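Local coordinates for Blo t 1 allergen (Blomia tropicalis, PDB 5JT8), which is a mite allergen of the papain family, built as a precursor with an inhibitory propeptide and probably acting as a cysteine protease once matured, at residues Glu162-Leu165 with Val166-Tyr170. Numbering follows the deposited sequence.
Sequences EQEL and VDCTY
Leu-165 O, near the C-terminal end of the short helix 162-168, accepts two hydrogen bonds from Thr-169: one from the backbone N at 3.2 Å and one from OG1 at 2.7 Å. The two donors come from opposite faces of the carbonyl plane. The hydroxyl reaches back to the preceding turn because chi1 (67°) sets OG1 between the residue's own N and carbonyl carbon. Thr-169 CG2 lies 4.2 Å from Leu-165 CD2, and both side chains also pack on Tyr-193 of helix 187-196. One residue on from the leucine, Val-166 N donates to Glu-162 O at 3.0 Å, while CG2 of the same valine rests 3.4 Å from that oxygen and CG1 lies 3.9 Å from Gln-163 NE2. Gln-163 bends at chi2 (66°) and brings its amide across the carboxylate of Asp-167, the two planes turned 44° apart. Gln-163 NE2 makes weak hydrogen bonds of 3.2 Å to both Asp-167 OD1 and OD2, that to OD2 the straighter, and has a stronger partner in Arg-210 O. The carboxylate also accepts hydrogen bonds from Tyr-205 OH and Gln-212 N; several donors thus grip this buried group and would be expected to steady a negative charge there. One residue further along the helix, Glu-164 CG passes 3.9 Å from Cys-168 SG; the Glu-164 carboxylate forms a salt bridge with Arg-222, and the Cys-168 sulfur a disulfide with Cys-214. The arrangement is that of a short alpha-helix with i to i+4 bonds and a threonine hydroxyl just past its C-terminal end bonded back to a last-turn carbonyl, tied by a disulfide and polar side chains to residues 205-222 within the papain-family protease fold.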
loop_
_atom_site.group_PDB
_atom_site.type_symbol
_atom_site.label_atom_id
_atom_site.label_comp_id
_atom_site.label_asym_id
_atom_site.label_seq_id
_atom_site.Cartn_x
_atom_site.Cartn_y
_atom_site.Cartn_z
ATOM N N GLU A 162 5.743 8.316 8.818
ATOM C CA GLU A 162 6.182 7.877 7.500
ATOM C C GLU A 162 7.301 8.764 6.957
ATOM O O GLU A 162 8.182 8.292 6.239
ATOM C CB GLU A 162 5.022 7.860 6.501
ATOM C CG GLU A 162 4.085 6.669 6.645
ATOM C CD GLU A 162 3.068 6.850 7.766
ATOM O OE1 GLU A 162 3.033 7.943 8.384
ATOM O OE2 GLU A 162 2.292 5.898 8.023
ATOM N N GLN A 163 7.261 10.047 7.299
ATOM C CA GLN A 163 8.223 11.005 6.761
ATOM C C GLN A 163 9.639 10.654 7.239
ATOM O O GLN A 163 10.613 10.808 6.496
ATOM C CB GLN A 163 7.850 12.439 7.164
ATOM C CG GLN A 163 8.669 13.551 6.491
ATOM C CD GLN A 163 8.436 13.641 4.996
ATOM O OE1 GLN A 163 7.296 13.770 4.539
ATOM N NE2 GLN A 163 9.519 13.566 4.223
ATOM N N GLU A 164 9.753 10.169 8.473
ATOM C CA GLU A 164 11.057 9.790 8.997
ATOM C C GLU A 164 11.605 8.608 8.193
ATOM O O GLU A 164 12.810 8.507 7.976
ATOM C CB GLU A 164 11.002 9.425 10.486
ATOM C CG GLU A 164 12.396 9.073 11.038
ATOM C CD GLU A 164 12.426 8.711 12.504
ATOM O OE1 GLU A 164 11.345 8.581 13.126
ATOM O OE2 GLU A 164 13.546 8.531 13.035
ATOM N N LEU A 165 10.722 7.711 7.765
ATOM C CA LEU A 165 11.134 6.607 6.906
ATOM C C LEU A 165 11.619 7.142 5.555
ATOM O O LEU A 165 12.675 6.741 5.049
ATOM C CB LEU A 165 9.990 5.615 6.701
ATOM C CG LEU A 165 9.683 4.668 7.860
ATOM C CD1 LEU A 165 8.444 3.840 7.570
ATOM C CD2 LEU A 165 10.903 3.764 8.188
ATOM N N VAL A 166 10.849 8.062 4.989
ATOM C CA VAL A 166 11.143 8.618 3.677
ATOM C C VAL A 166 12.525 9.257 3.645
ATOM O O VAL A 166 13.285 9.082 2.688
ATOM C CB VAL A 166 10.072 9.640 3.274
ATOM C CG1 VAL A 166 10.528 10.484 2.089
ATOM C CG2 VAL A 166 8.753 8.923 2.968
ATOM N N ASP A 167 12.875 9.954 4.719
ATOM C CA ASP A 167 14.113 10.707 4.728
ATOM C C ASP A 167 15.307 9.933 5.236
ATOM O O ASP A 167 16.418 10.131 4.764
ATOM C CB ASP A 167 13.933 11.959 5.562
ATOM C CG ASP A 167 12.872 12.858 4.996
ATOM O OD1 ASP A 167 12.553 12.712 3.797
ATOM O OD2 ASP A 167 12.355 13.699 5.751
ATOM N N CYS A 168 15.085 9.051 6.196
ATOM C CA CYS A 168 16.207 8.513 6.925
ATOM C C CYS A 168 16.592 7.120 6.450
ATOM O O CYS A 168 17.603 6.580 6.893
ATOM C CB CYS A 168 15.907 8.534 8.419
ATOM S SG CYS A 168 15.538 10.215 9.016
ATOM N N THR A 169 15.794 6.552 5.543
ATOM C CA THR A 169 16.194 5.336 4.829
ATOM C C THR A 169 16.606 5.701 3.411
ATOM O O THR A 169 16.908 4.825 2.593
ATOM C CB THR A 169 15.066 4.255 4.765
ATOM O OG1 THR A 169 13.989 4.718 3.945
ATOM C CG2 THR A 169 14.538 3.938 6.134
ATOM N N TYR A 170 16.629 7.004 3.138
ATOM C CA TYR A 170 17.055 7.530 1.848
ATOM C C TYR A 170 18.512 7.163 1.559
ATOM O O TYR A 170 19.420 7.571 2.292
ATOM C CB TYR A 170 16.879 9.054 1.817
ATOM C CG TYR A 170 16.999 9.664 0.436
ATOM C CD1 TYR A 170 16.399 9.068 -0.662
ATOM C CD2 TYR A 170 17.690 10.843 0.238
ATOM C CE1 TYR A 170 16.496 9.630 -1.922
ATOM C CE2 TYR A 170 17.787 11.413 -1.013
ATOM C CZ TYR A 170 17.190 10.804 -2.092
ATOM O OH TYR A 170 17.292 11.377 -3.347
#